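Local atomic coordinates of aminoacyltransferase FemA (Staphylococcus aureus, PDB entry 1LRZ), a protein that adds glycines 2 and 3 of the pentaglycine interpeptide bridge of the staphylococcal cell wall, using glycyl-tRNA as donor. Residues F67-S72 with C102-I107; G139-G144 with I398-K403; P312-F317 with G330-A335; V238-I243 with G308-I313; M18-F23 with N321-V326. All blocks are in the same frame, centred on the assembly; numbering follows the deposited sequence.

Overall arrangement
The five contacts spread over two mixed beta-sheets and loops near the centre of the molecule. Interactions 1 and 2 share one sheet: strand 102-107 lies between 67-78 and 397-400, and the edge strand 141-142 closes that side. Interaction 1 is buried and rich in aromatic rings, whereas interaction 2 is a surface contact of a short backbone pair, an isoleucine and a lysine over a phenylalanine ring. Interactions 3 and 4, both partly buried, use strand 310-320 of the other sheet from its two sides, the former almost side-chain-free with glycine and hydroxyls, the latter apolar with a glutamate oxygen over a tyrosine ring. Interaction 5, also partly buried, packs an irregular loop on the turn before strand 325-332 through rings and a water.

Interaction 1: residues F67-S72 with C102-I107; sequences FKYFYS and CLYLHI
The Y69 and Y104 rings lie near parallel but slid apart, the Y69 rim (CD1) over one face of Y104, with centroids 4.8 Å apart and planes at 30°, so they barely overlap. CG of Y69 stands anti to the backbone N (chi1 157°), which carries the ring over toward strand 102-107, where its OH hydrogen-bonds H106 ND1 at 2.7 Å, ND1 lying in the plane of the tyrosine ring; either group could be the donor. H106 fills the hollow between two tyrosines: CB sits at the edge of the Y69 ring, while Y71 CD1 lies over a face of the imidazole, offset toward its rim. H106 NE2 is held by D396. On the other side of the sheet, F70 CB meets L105 CD1 at 3.9 Å, and F70 CD1 rests on C102 CB, backed by V97 of helix 83-98. F67 and L103 cross at about a right angle, CB to CB 3.6 Å. Between K68 and Y69 the register slips by one residue, a beta bulge. These parallel neighbours are the strands of a right-handed beta-alpha-beta crossover through helix 83-98.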
# COMPACT_ATOMS: atom_id res chain seq x y z
N PHE A 67 -34.26 -8.29 -5.52
CA PHE A 67 -33.37 -7.31 -6.13
C PHE A 67 -31.89 -7.54 -5.85
O PHE A 67 -31.51 -8.51 -5.19
CB PHE A 67 -33.76 -5.90 -5.69
CG PHE A 67 -35.14 -5.49 -6.12
CD1 PHE A 67 -36.23 -5.71 -5.29
CD2 PHE A 67 -35.35 -4.92 -7.37
CE1 PHE A 67 -37.53 -5.37 -5.70
CE2 PHE A 67 -36.64 -4.58 -7.80
CZ PHE A 67 -37.73 -4.80 -6.96
N LYS A 68 -31.06 -6.64 -6.35
CA LYS A 68 -29.62 -6.77 -6.15
C LYS A 68 -28.94 -5.43 -5.92
O LYS A 68 -29.32 -4.40 -6.50
CB LYS A 68 -28.98 -7.44 -7.37
CG LYS A 68 -29.38 -8.89 -7.56
CD LYS A 68 -28.96 -9.36 -8.92
CE LYS A 68 -29.45 -10.77 -9.21
NZ LYS A 68 -29.09 -11.13 -10.61
N TYR A 69 -27.93 -5.46 -5.06
CA TYR A 69 -27.12 -4.30 -4.76
C TYR A 69 -25.89 -4.45 -5.66
O TYR A 69 -25.14 -5.42 -5.53
CB TYR A 69 -26.70 -4.33 -3.29
CG TYR A 69 -25.46 -3.54 -2.98
CD1 TYR A 69 -25.38 -2.19 -3.28
CD2 TYR A 69 -24.35 -4.15 -2.39
CE1 TYR A 69 -24.23 -1.45 -3.00
CE2 TYR A 69 -23.19 -3.42 -2.11
CZ TYR A 69 -23.14 -2.07 -2.41
OH TYR A 69 -22.00 -1.35 -2.14
N PHE A 70 -25.71 -3.53 -6.60
CA PHE A 70 -24.55 -3.56 -7.50
C PHE A 70 -23.48 -2.58 -7.01
O PHE A 70 -23.78 -1.43 -6.67
CB PHE A 70 -24.97 -3.22 -8.94
CG PHE A 70 -25.36 -4.42 -9.77
CD1 PHE A 70 -26.62 -4.99 -9.64
CD2 PHE A 70 -24.47 -4.97 -10.69
CE1 PHE A 70 -26.99 -6.11 -10.41
CE2 PHE A 70 -24.82 -6.08 -11.47
CZ PHE A 70 -26.09 -6.65 -11.33
N TYR A 71 -22.23 -3.04 -6.99
CA TYR A 71 -21.07 -2.25 -6.54
C TYR A 71 -19.97 -2.25 -7.62
O TYR A 71 -19.63 -3.30 -8.16
CB TYR A 71 -20.55 -2.85 -5.22
CG TYR A 71 -19.28 -2.21 -4.68
CD1 TYR A 71 -19.20 -0.83 -4.50
CD2 TYR A 71 -18.16 -2.99 -4.36
CE1 TYR A 71 -18.03 -0.23 -4.04
CE2 TYR A 71 -16.99 -2.40 -3.89
CZ TYR A 71 -16.93 -1.02 -3.74
OH TYR A 71 -15.76 -0.44 -3.31
N SER A 72 -19.42 -1.07 -7.94
CA SER A 72 -18.39 -0.96 -8.98
C SER A 72 -16.95 -1.29 -8.57
O SER A 72 -16.03 -1.19 -9.39
CB SER A 72 -18.41 0.44 -9.61
OG SER A 72 -17.96 1.42 -8.69
N CYS A 102 -31.48 -4.70 -10.46
CA CYS A 102 -30.74 -3.89 -9.52
C CYS A 102 -31.69 -3.00 -8.73
O CYS A 102 -32.64 -2.45 -9.28
CB CYS A 102 -29.73 -3.02 -10.28
SG CYS A 102 -28.80 -1.89 -9.22
N LEU A 103 -31.45 -2.89 -7.42
CA LEU A 103 -32.24 -2.04 -6.56
C LEU A 103 -31.55 -0.67 -6.52
O LEU A 103 -32.20 0.37 -6.57
CB LEU A 103 -32.31 -2.60 -5.13
CG LEU A 103 -32.94 -1.64 -4.12
CD1 LEU A 103 -34.34 -1.22 -4.57
CD2 LEU A 103 -33.00 -2.33 -2.75
N TYR A 104 -30.23 -0.70 -6.37
CA TYR A 104 -29.42 0.52 -6.38
C TYR A 104 -27.99 0.20 -6.78
O TYR A 104 -27.48 -0.87 -6.47
CB TYR A 104 -29.46 1.26 -5.03
CG TYR A 104 -28.74 0.60 -3.88
CD1 TYR A 104 -27.56 1.14 -3.36
CD2 TYR A 104 -29.28 -0.52 -3.26
CE1 TYR A 104 -26.94 0.58 -2.23
CE2 TYR A 104 -28.67 -1.09 -2.14
CZ TYR A 104 -27.51 -0.54 -1.63
OH TYR A 104 -26.93 -1.11 -0.52
N LEU A 105 -27.38 1.13 -7.51
CA LEU A 105 -26.02 1.00 -8.02
C LEU A 105 -25.09 1.95 -7.27
O LEU A 105 -25.33 3.16 -7.21
CB LEU A 105 -26.01 1.33 -9.52
CG LEU A 105 -24.66 1.53 -10.22
CD1 LEU A 105 -23.79 0.30 -10.08
CD2 LEU A 105 -24.92 1.85 -11.69
N HIS A 106 -24.04 1.37 -6.69
CA HIS A 106 -23.07 2.09 -5.89
C HIS A 106 -21.71 2.16 -6.61
O HIS A 106 -21.12 1.12 -6.92
CB HIS A 106 -22.94 1.37 -4.54
CG HIS A 106 -21.87 1.91 -3.65
ND1 HIS A 106 -21.40 1.22 -2.55
CD2 HIS A 106 -21.16 3.07 -3.69
CE1 HIS A 106 -20.46 1.93 -1.95
NE2 HIS A 106 -20.30 3.05 -2.63
N ILE A 107 -21.23 3.36 -6.90
CA ILE A 107 -19.93 3.53 -7.56
C ILE A 107 -18.97 4.35 -6.69
O ILE A 107 -19.38 5.29 -5.99
CB ILE A 107 -20.05 4.22 -8.93
CG1 ILE A 107 -20.62 5.63 -8.76
CG2 ILE A 107 -20.94 3.38 -9.87
CD1 ILE A 107 -20.50 6.51 -10.00

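Interaction 2: residues G139-G144 with I398-K403; sequences GFEHTG and IKPINK
K399 lays its aliphatic chain over one face of the F140 ring: CB stands 3.9 Å from the ring centroid, 18° off the normal, in a CH-pi contact, and CD follows near CE1 and CZ. The chain is extended throughout, trans already about its first bond (chi1 178°), and this reach takes NZ past the ring to L138 O, at the end of helix 130-137. The same lysine passes G139, whose carbonyl O lies 3.5 Å from K399 CG. I398, the residue with the most buried surface here, forms an antiparallel hydrogen-bonded pair with E141, E141 N to I398 O at 2.8 Å and I398 N to E141 O at 2.9 Å. I398 CD1 meets T143 CG2 at 4.0 Å, at about a right angle. E141 in turn brings OE1 to 3.8 Å from P400 CG. The lysine thus works in two ways, its methylenes covering an aromatic ring and its ammonium group held by a backbone carbonyl, which probably lets the charged end stay clear of the ring its methylenes cover.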
# COMPACT_ATOMS: atom_id res chain seq x y z
N GLY A 139 -28.48 10.86 -12.16
CA GLY A 139 -29.13 10.19 -11.04
C GLY A 139 -28.20 9.56 -10.02
O GLY A 139 -28.65 8.95 -9.05
N PHE A 140 -26.89 9.71 -10.23
CA PHE A 140 -25.92 9.17 -9.28
C PHE A 140 -25.71 10.22 -8.19
O PHE A 140 -25.02 11.21 -8.40
CB PHE A 140 -24.57 8.87 -9.97
CG PHE A 140 -24.60 7.66 -10.87
CD1 PHE A 140 -25.04 7.77 -12.19
CD2 PHE A 140 -24.23 6.41 -10.39
CE1 PHE A 140 -25.11 6.65 -13.01
CE2 PHE A 140 -24.30 5.28 -11.20
CZ PHE A 140 -24.73 5.40 -12.51
N GLU A 141 -26.32 9.99 -7.03
CA GLU A 141 -26.24 10.92 -5.90
C GLU A 141 -25.00 10.73 -5.03
O GLU A 141 -24.78 9.66 -4.45
CB GLU A 141 -27.50 10.78 -5.05
CG GLU A 141 -28.78 10.75 -5.90
CD GLU A 141 -30.04 10.54 -5.08
OE1 GLU A 141 -30.10 9.56 -4.30
OE2 GLU A 141 -30.99 11.35 -5.24
N HIS A 142 -24.19 11.79 -4.94
CA HIS A 142 -22.96 11.78 -4.15
C HIS A 142 -23.31 11.63 -2.67
O HIS A 142 -24.21 12.31 -2.18
CB HIS A 142 -22.21 13.10 -4.37
CG HIS A 142 -20.84 13.12 -3.75
ND1 HIS A 142 -20.41 14.15 -2.94
CD2 HIS A 142 -19.80 12.27 -3.86
CE1 HIS A 142 -19.16 13.93 -2.58
NE2 HIS A 142 -18.77 12.79 -3.12
N THR A 143 -22.61 10.77 -1.94
CA THR A 143 -22.91 10.59 -0.52
C THR A 143 -22.27 11.68 0.35
O THR A 143 -22.61 11.80 1.52
CB THR A 143 -22.47 9.20 -0.01
OG1 THR A 143 -21.04 9.15 0.14
CG2 THR A 143 -22.91 8.11 -0.98
N GLY A 144 -21.34 12.46 -0.20
CA GLY A 144 -20.74 13.51 0.61
C GLY A 144 -19.25 13.39 0.83
O GLY A 144 -18.64 12.37 0.50
N ILE A 398 -24.47 6.94 -5.38
CA ILE A 398 -25.48 5.91 -5.39
C ILE A 398 -26.65 6.30 -6.29
O ILE A 398 -27.16 7.41 -6.21
CB ILE A 398 -25.99 5.67 -3.95
CG1 ILE A 398 -24.89 4.97 -3.14
CG2 ILE A 398 -27.29 4.87 -3.95
CD1 ILE A 398 -25.17 4.91 -1.65
N LYS A 399 -27.03 5.39 -7.17
CA LYS A 399 -28.16 5.65 -8.04
C LYS A 399 -29.24 4.63 -7.73
O LYS A 399 -29.11 3.44 -8.04
CB LYS A 399 -27.79 5.54 -9.52
CG LYS A 399 -29.02 5.77 -10.40
CD LYS A 399 -28.71 5.70 -11.88
CE LYS A 399 -29.94 6.09 -12.69
NZ LYS A 399 -29.62 6.19 -14.13
N PRO A 400 -30.31 5.07 -7.06
CA PRO A 400 -31.42 4.17 -6.72
C PRO A 400 -32.14 3.81 -8.01
O PRO A 400 -32.45 4.70 -8.80
CB PRO A 400 -32.30 5.04 -5.82
CG PRO A 400 -31.36 6.06 -5.26
CD PRO A 400 -30.51 6.40 -6.46
N ILE A 401 -32.40 2.52 -8.24
CA ILE A 401 -33.11 2.10 -9.45
C ILE A 401 -34.63 2.04 -9.19
O ILE A 401 -35.42 2.44 -10.05
CB ILE A 401 -32.61 0.74 -9.94
CG1 ILE A 401 -31.11 0.83 -10.26
CG2 ILE A 401 -33.40 0.31 -11.18
CD1 ILE A 401 -30.77 1.85 -11.32
N ASN A 402 -35.02 1.52 -8.03
CA ASN A 402 -36.43 1.46 -7.64
C ASN A 402 -36.51 2.25 -6.33
O ASN A 402 -36.32 1.71 -5.23
CB ASN A 402 -36.88 0.02 -7.41
CG ASN A 402 -38.38 -0.08 -7.16
OD1 ASN A 402 -38.95 0.72 -6.42
ND2 ASN A 402 -39.02 -1.07 -7.77
N LYS A 403 -36.81 3.54 -6.45
CA LYS A 403 -36.83 4.44 -5.31
C LYS A 403 -37.68 4.07 -4.12
O LYS A 403 -37.21 4.12 -2.99
CB LYS A 403 -37.15 5.86 -5.78
CG LYS A 403 -36.04 6.44 -6.67
CD LYS A 403 -36.29 7.90 -7.05
CE LYS A 403 -35.25 8.40 -8.04
NZ LYS A 403 -35.46 9.83 -8.41

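Interaction 3: residues P312-F317 with G330-A335; sequences PISAGF and GGTSNA
S314 and T332 face each other in a non-hydrogen-bonded pair, and their hydroxyls close the gap: S314 OG lies 2.6 Å from T332 OG1 in a hydrogen bond that either could donate. S314 OG gets there by pointing away from its own backbone N (chi1 -170°), while OG1 of T332 is anti to the carbonyl carbon and its methyl CG2 turns to I313 O, 3.4 Å away. This is the tight part; both side chains also touch S342 of helix 341-355. Here the backbones come close, with CA atoms of S314 and T332 4.1 Å apart. Two residues further along the strands, where neither residue has a side chain, the CA atoms of G316 and G330 are 4.0 Å apart. Between these pairs A315 and G331 exchange two backbone bonds of 3.0 Å, from A315 N to G331 O and from G331 N to A315 O. The strands are the two arms of a beta hairpin, 310-320 and 325-332, running antiparallel. On the first arm, I313 and S314 both face A241, a classic beta bulge. Across from I313 the contact thins: S333 N still donates to I313 O, but the S333 side chain comes no nearer than CB at 3.8 Å from that oxygen. Beyond it the chain leaves the sheet, and N334 and A335 are exposed and touch nothing of 312-317.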
# COMPACT_ATOMS: atom_id res chain seq x y z
N PRO A 312 10.94 -12.10 14.17
CA PRO A 312 10.19 -11.29 13.20
C PRO A 312 9.95 -9.95 13.87
O PRO A 312 9.55 -9.93 15.04
CB PRO A 312 8.90 -12.10 13.01
CG PRO A 312 8.70 -12.71 14.36
CD PRO A 312 10.10 -13.15 14.76
N ILE A 313 10.19 -8.85 13.17
CA ILE A 313 10.00 -7.54 13.80
C ILE A 313 9.02 -6.58 13.12
O ILE A 313 8.56 -5.62 13.74
CB ILE A 313 11.35 -6.85 13.98
CG1 ILE A 313 12.05 -6.67 12.63
CG2 ILE A 313 12.23 -7.69 14.92
CD1 ILE A 313 13.27 -5.77 12.71
N SER A 314 8.69 -6.84 11.85
CA SER A 314 7.75 -5.98 11.13
C SER A 314 7.32 -6.72 9.86
O SER A 314 8.07 -7.51 9.31
CB SER A 314 8.42 -4.65 10.77
OG SER A 314 7.49 -3.70 10.26
N ALA A 315 6.09 -6.47 9.42
CA ALA A 315 5.59 -7.11 8.21
C ALA A 315 4.56 -6.24 7.52
O ALA A 315 3.95 -5.36 8.15
CB ALA A 315 4.98 -8.48 8.54
N GLY A 316 4.37 -6.48 6.23
CA GLY A 316 3.41 -5.72 5.46
C GLY A 316 2.75 -6.60 4.42
O GLY A 316 3.32 -7.61 3.99
N PHE A 317 1.55 -6.20 4.01
CA PHE A 317 0.79 -6.93 3.00
C PHE A 317 0.69 -5.95 1.83
O PHE A 317 0.08 -4.88 1.95
CB PHE A 317 -0.61 -7.24 3.54
CG PHE A 317 -1.27 -8.39 2.85
CD1 PHE A 317 -0.95 -9.70 3.18
CD2 PHE A 317 -2.24 -8.16 1.88
CE1 PHE A 317 -1.59 -10.77 2.56
CE2 PHE A 317 -2.88 -9.23 1.25
CZ PHE A 317 -2.55 -10.54 1.60
N GLY A 330 -0.15 -3.50 7.60
CA GLY A 330 1.12 -3.87 8.18
C GLY A 330 1.17 -3.64 9.67
O GLY A 330 0.27 -3.02 10.24
N GLY A 331 2.23 -4.12 10.29
CA GLY A 331 2.39 -3.96 11.72
C GLY A 331 3.84 -4.14 12.11
O GLY A 331 4.62 -4.77 11.38
N THR A 332 4.21 -3.58 13.26
CA THR A 332 5.57 -3.67 13.76
C THR A 332 5.57 -3.98 15.26
O THR A 332 4.75 -3.46 16.01
CB THR A 332 6.32 -2.35 13.51
OG1 THR A 332 6.43 -2.14 12.10
CG2 THR A 332 7.72 -2.38 14.12
N SER A 333 6.48 -4.85 15.69
CA SER A 333 6.56 -5.22 17.10
C SER A 333 7.00 -4.02 17.94
O SER A 333 8.03 -3.41 17.69
CB SER A 333 7.56 -6.36 17.28
OG SER A 333 7.85 -6.56 18.65
N ASN A 334 6.20 -3.68 18.95
CA ASN A 334 6.52 -2.55 19.83
C ASN A 334 7.84 -2.74 20.56
O ASN A 334 8.59 -1.78 20.75
CB ASN A 334 5.42 -2.35 20.86
CG ASN A 334 4.08 -2.01 20.22
OD1 ASN A 334 3.98 -1.04 19.47
ND2 ASN A 334 3.05 -2.79 20.53
N ALA A 335 8.13 -3.97 20.96
CA ALA A 335 9.35 -4.26 21.70
C ALA A 335 10.63 -4.11 20.89
O ALA A 335 11.70 -3.87 21.46
CB ALA A 335 9.27 -5.68 22.27

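Interaction 4: residues V238-I243 with G308-I313; sequences VPLAYI and GNELPI
E310 brings one carboxylate oxygen, OE2, over one face of the Y242 ring, 3.5 Å from Y242 CD1 and offset toward the rim; the group is tilted, its plane 50° from the ring. The glutamate chain is extended, trans from its first bond on (chi1 -174°), which carries it across the ring, and OE2 has its charge partner in R194, in a salt bridge. That guanidinium probably eases the placing of an anion against the aromatic face. Apolar contacts follow on both sides of the strands: L240 CD1 lies alongside P312 CB at 3.7 Å, the two side chains pointing the same way, and A241 CB meets I313 CG1 at 4.0 Å. I243 and L311 sit on the face opposite Y242, their CB atoms 4.5 Å apart. The backbone supplies three bonds between the antiparallel strands. I313 N donates to A241 O in an almost straight bond of 175°, and I243 and L311 bond to each other in both directions, L311 N reaching I243 O at 2.9 Å. Strand 236-244 lies between 310-320 and 192-195. The long helices 245-272 and 277-307 fill the connection between the two segments, and F245 of the first packs on L311.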
# COMPACT_ATOMS: atom_id res chain seq x y z
N VAL A 238 4.18 -10.35 0.72
CA VAL A 238 4.11 -10.19 2.17
C VAL A 238 5.52 -10.11 2.75
O VAL A 238 6.02 -11.08 3.33
CB VAL A 238 3.37 -11.39 2.83
CG1 VAL A 238 3.21 -11.16 4.34
CG2 VAL A 238 2.00 -11.59 2.18
N PRO A 239 6.18 -8.96 2.60
CA PRO A 239 7.53 -8.85 3.15
C PRO A 239 7.54 -8.89 4.68
O PRO A 239 6.67 -8.32 5.33
CB PRO A 239 8.03 -7.52 2.60
CG PRO A 239 6.75 -6.70 2.48
CD PRO A 239 5.78 -7.71 1.91
N LEU A 240 8.53 -9.59 5.23
CA LEU A 240 8.73 -9.70 6.67
C LEU A 240 10.16 -9.26 6.99
O LEU A 240 11.12 -9.79 6.42
CB LEU A 240 8.55 -11.15 7.15
CG LEU A 240 9.12 -11.39 8.57
CD1 LEU A 240 8.18 -10.75 9.61
CD2 LEU A 240 9.31 -12.88 8.87
N ALA A 241 10.30 -8.27 7.87
CA ALA A 241 11.62 -7.81 8.28
C ALA A 241 11.90 -8.70 9.49
O ALA A 241 11.01 -8.92 10.32
CB ALA A 241 11.57 -6.34 8.71
N TYR A 242 13.12 -9.21 9.58
CA TYR A 242 13.45 -10.11 10.68
C TYR A 242 14.96 -10.18 10.92
O TYR A 242 15.76 -9.67 10.15
CB TYR A 242 12.96 -11.50 10.33
CG TYR A 242 13.75 -12.11 9.20
CD1 TYR A 242 14.88 -12.90 9.45
CD2 TYR A 242 13.44 -11.82 7.86
CE1 TYR A 242 15.67 -13.39 8.41
CE2 TYR A 242 14.23 -12.30 6.82
CZ TYR A 242 15.34 -13.09 7.10
OH TYR A 242 16.12 -13.56 6.07
N ILE A 243 15.32 -10.83 12.01
CA ILE A 243 16.72 -11.02 12.35
C ILE A 243 16.95 -12.51 12.51
O ILE A 243 16.19 -13.18 13.21
CB ILE A 243 17.09 -10.35 13.68
CG1 ILE A 243 16.91 -8.83 13.58
CG2 ILE A 243 18.53 -10.71 14.05
CD1 ILE A 243 17.15 -8.10 14.89
N GLY A 308 14.23 -17.58 19.94
CA GLY A 308 14.56 -18.55 18.91
C GLY A 308 15.50 -17.90 17.92
O GLY A 308 15.82 -16.72 18.08
N ASN A 309 15.93 -18.61 16.89
CA ASN A 309 16.87 -18.01 15.95
C ASN A 309 16.31 -16.94 15.01
O ASN A 309 17.08 -16.14 14.49
CB ASN A 309 17.58 -19.09 15.14
CG ASN A 309 18.77 -18.53 14.39
OD1 ASN A 309 18.83 -18.59 13.16
ND2 ASN A 309 19.72 -17.96 15.12
N GLU A 310 15.00 -16.94 14.77
CA GLU A 310 14.43 -15.91 13.91
C GLU A 310 13.48 -15.00 14.68
O GLU A 310 12.48 -15.46 15.23
CB GLU A 310 13.66 -16.47 12.71
CG GLU A 310 13.21 -15.31 11.78
CD GLU A 310 12.37 -15.73 10.58
OE1 GLU A 310 11.15 -16.01 10.75
OE2 GLU A 310 12.92 -15.76 9.47
N LEU A 311 13.81 -13.72 14.71
CA LEU A 311 12.96 -12.75 15.38
C LEU A 311 12.25 -11.89 14.35
O LEU A 311 12.88 -11.06 13.68
CB LEU A 311 13.78 -11.85 16.31
CG LEU A 311 12.91 -10.86 17.09
CD1 LEU A 311 11.97 -11.63 18.01
CD2 LEU A 311 13.77 -9.89 17.89
N PRO A 312 10.94 -12.10 14.17
CA PRO A 312 10.19 -11.29 13.20
C PRO A 312 9.95 -9.95 13.87
O PRO A 312 9.55 -9.93 15.04
CB PRO A 312 8.90 -12.10 13.01
CG PRO A 312 8.70 -12.71 14.36
CD PRO A 312 10.10 -13.15 14.76
N ILE A 313 10.19 -8.85 13.17
CA ILE A 313 10.00 -7.54 13.80
C ILE A 313 9.02 -6.58 13.12
O ILE A 313 8.56 -5.62 13.74
CB ILE A 313 11.35 -6.85 13.98
CG1 ILE A 313 12.05 -6.67 12.63
CG2 ILE A 313 12.23 -7.69 14.92
CD1 ILE A 313 13.27 -5.77 12.71

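Interaction 5: residues M18-F23 with N321-V326; sequences MPYSHF and NPFEVV
Segment 18-23 has no regular structure, Y20 adopting a left-handed conformation, and 321-324 turns into strand 325-332, with the CA atoms of P19 and F323 5.8 Å apart. F323 carries the contact. Its CG points directly away from the backbone N (chi1 177°), and the torsion turns the ring toward the 18-23 loop, so that Y20 N lies over the middle of one face, 3.2 Å from F323 CZ. With P19 C over the same ring, the peptide between P19 and Y20 covers its face. The far edge of F323 then points at Y20: CZ stands over the centre of the tyrosine ring, 3.7 Å from Y20 CG, in an edge-to-face pair with planes at 52°. Y20 OH is held by R360, which F323 also touches. Polar joining is indirect. A water accepts from F323 N at 2.9 Å and donates to S21 OG at 3.0 Å, bridging the two segments. At the other end, F23 CB packs against N321 ND2 at 3.3 Å, and F23 CD1 meets V326 CG2 at 4.2 Å; N321 OD1 is bound by R235. The arrangement is that of a loop between helices 8-16 and 27-35 docked on the turn of the 310-320 and 325-332 hairpin, a junction of aromatic packing and bridging water.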
# COMPACT_ATOMS: atom_id res chain seq x y z
N MET A 18 -3.92 0.95 -18.00
CA MET A 18 -4.49 2.25 -17.67
C MET A 18 -4.09 2.82 -16.31
O MET A 18 -3.86 2.07 -15.35
CB MET A 18 -6.03 2.16 -17.73
CG MET A 18 -6.63 1.98 -19.16
SD MET A 18 -6.48 3.48 -20.15
CE MET A 18 -7.85 4.39 -19.62
N PRO A 19 -4.01 4.15 -16.21
CA PRO A 19 -3.66 4.79 -14.93
C PRO A 19 -4.91 4.71 -14.07
O PRO A 19 -6.03 4.62 -14.59
CB PRO A 19 -3.33 6.23 -15.34
CG PRO A 19 -4.20 6.44 -16.55
CD PRO A 19 -4.01 5.13 -17.30
N TYR A 20 -4.74 4.75 -12.75
CA TYR A 20 -5.86 4.68 -11.83
C TYR A 20 -6.76 3.46 -12.05
O TYR A 20 -7.98 3.56 -12.12
CB TYR A 20 -6.67 5.98 -11.87
CG TYR A 20 -6.00 7.09 -11.08
CD1 TYR A 20 -5.96 7.06 -9.68
CD2 TYR A 20 -5.32 8.13 -11.73
CE1 TYR A 20 -5.26 8.02 -8.95
CE2 TYR A 20 -4.61 9.09 -11.00
CZ TYR A 20 -4.59 9.03 -9.62
OH TYR A 20 -3.88 9.97 -8.90
N SER A 21 -6.14 2.30 -12.21
CA SER A 21 -6.87 1.06 -12.32
C SER A 21 -6.52 0.43 -10.97
O SER A 21 -5.39 0.04 -10.74
CB SER A 21 -6.34 0.21 -13.48
OG SER A 21 -4.93 0.18 -13.49
N HIS A 22 -7.50 0.38 -10.08
CA HIS A 22 -7.31 -0.15 -8.72
C HIS A 22 -7.00 -1.65 -8.72
O HIS A 22 -7.35 -2.35 -9.68
CB HIS A 22 -8.57 0.12 -7.90
CG HIS A 22 -8.37 0.09 -6.42
ND1 HIS A 22 -9.10 -0.73 -5.59
CD2 HIS A 22 -7.58 0.84 -5.61
CE1 HIS A 22 -8.78 -0.48 -4.33
NE2 HIS A 22 -7.86 0.47 -4.32
N PHE A 23 -6.38 -2.15 -7.65
CA PHE A 23 -6.04 -3.56 -7.58
C PHE A 23 -7.29 -4.44 -7.55
O PHE A 23 -7.19 -5.65 -7.76
CB PHE A 23 -5.13 -3.88 -6.37
CG PHE A 23 -5.74 -3.55 -5.02
CD1 PHE A 23 -5.45 -2.35 -4.38
CD2 PHE A 23 -6.59 -4.45 -4.39
CE1 PHE A 23 -5.99 -2.04 -3.13
CE2 PHE A 23 -7.15 -4.16 -3.14
CZ PHE A 23 -6.85 -2.95 -2.51
N ASN A 321 0.66 -3.97 -8.89
CA ASN A 321 0.09 -3.91 -10.22
C ASN A 321 0.88 -2.88 -11.01
O ASN A 321 1.63 -2.09 -10.44
CB ASN A 321 -1.40 -3.56 -10.12
CG ASN A 321 -2.20 -4.67 -9.44
OD1 ASN A 321 -2.56 -5.66 -10.07
ND2 ASN A 321 -2.45 -4.51 -8.14
N PRO A 322 0.73 -2.89 -12.34
CA PRO A 322 1.46 -1.93 -13.16
C PRO A 322 1.32 -0.47 -12.76
O PRO A 322 2.27 0.31 -12.86
CB PRO A 322 0.92 -2.20 -14.57
CG PRO A 322 0.62 -3.69 -14.52
CD PRO A 322 -0.07 -3.81 -13.17
N PHE A 323 0.14 -0.08 -12.29
CA PHE A 323 -0.09 1.32 -11.92
C PHE A 323 0.57 1.74 -10.61
O PHE A 323 1.01 2.88 -10.47
CB PHE A 323 -1.59 1.60 -11.83
CG PHE A 323 -1.92 2.99 -11.36
CD1 PHE A 323 -1.43 4.10 -12.06
CD2 PHE A 323 -2.76 3.20 -10.27
CE1 PHE A 323 -1.78 5.40 -11.66
CE2 PHE A 323 -3.11 4.49 -9.86
CZ PHE A 323 -2.62 5.59 -10.56
N GLU A 324 0.64 0.83 -9.65
CA GLU A 324 1.21 1.20 -8.36
C GLU A 324 1.44 0.01 -7.44
O GLU A 324 0.90 -1.08 -7.64
CB GLU A 324 0.25 2.15 -7.64
CG GLU A 324 -1.13 1.49 -7.43
CD GLU A 324 -2.16 2.37 -6.70
OE1 GLU A 324 -3.35 2.00 -6.72
OE2 GLU A 324 -1.79 3.41 -6.11
N VAL A 325 2.25 0.26 -6.41
CA VAL A 325 2.50 -0.72 -5.38
C VAL A 325 1.68 -0.13 -4.22
O VAL A 325 1.74 1.08 -3.96
CB VAL A 325 3.99 -0.78 -4.99
CG1 VAL A 325 4.16 -1.52 -3.66
CG2 VAL A 325 4.78 -1.50 -6.08
N VAL A 326 0.89 -0.97 -3.55
CA VAL A 326 0.06 -0.50 -2.46
C VAL A 326 0.43 -1.15 -1.14
O VAL A 326 0.48 -2.37 -1.04
CB VAL A 326 -1.44 -0.80 -2.71
CG1 VAL A 326 -2.27 -0.41 -1.47
CG2 VAL A 326 -1.95 -0.05 -3.94
O HOH W 1 -2.43 -1.33 -12.63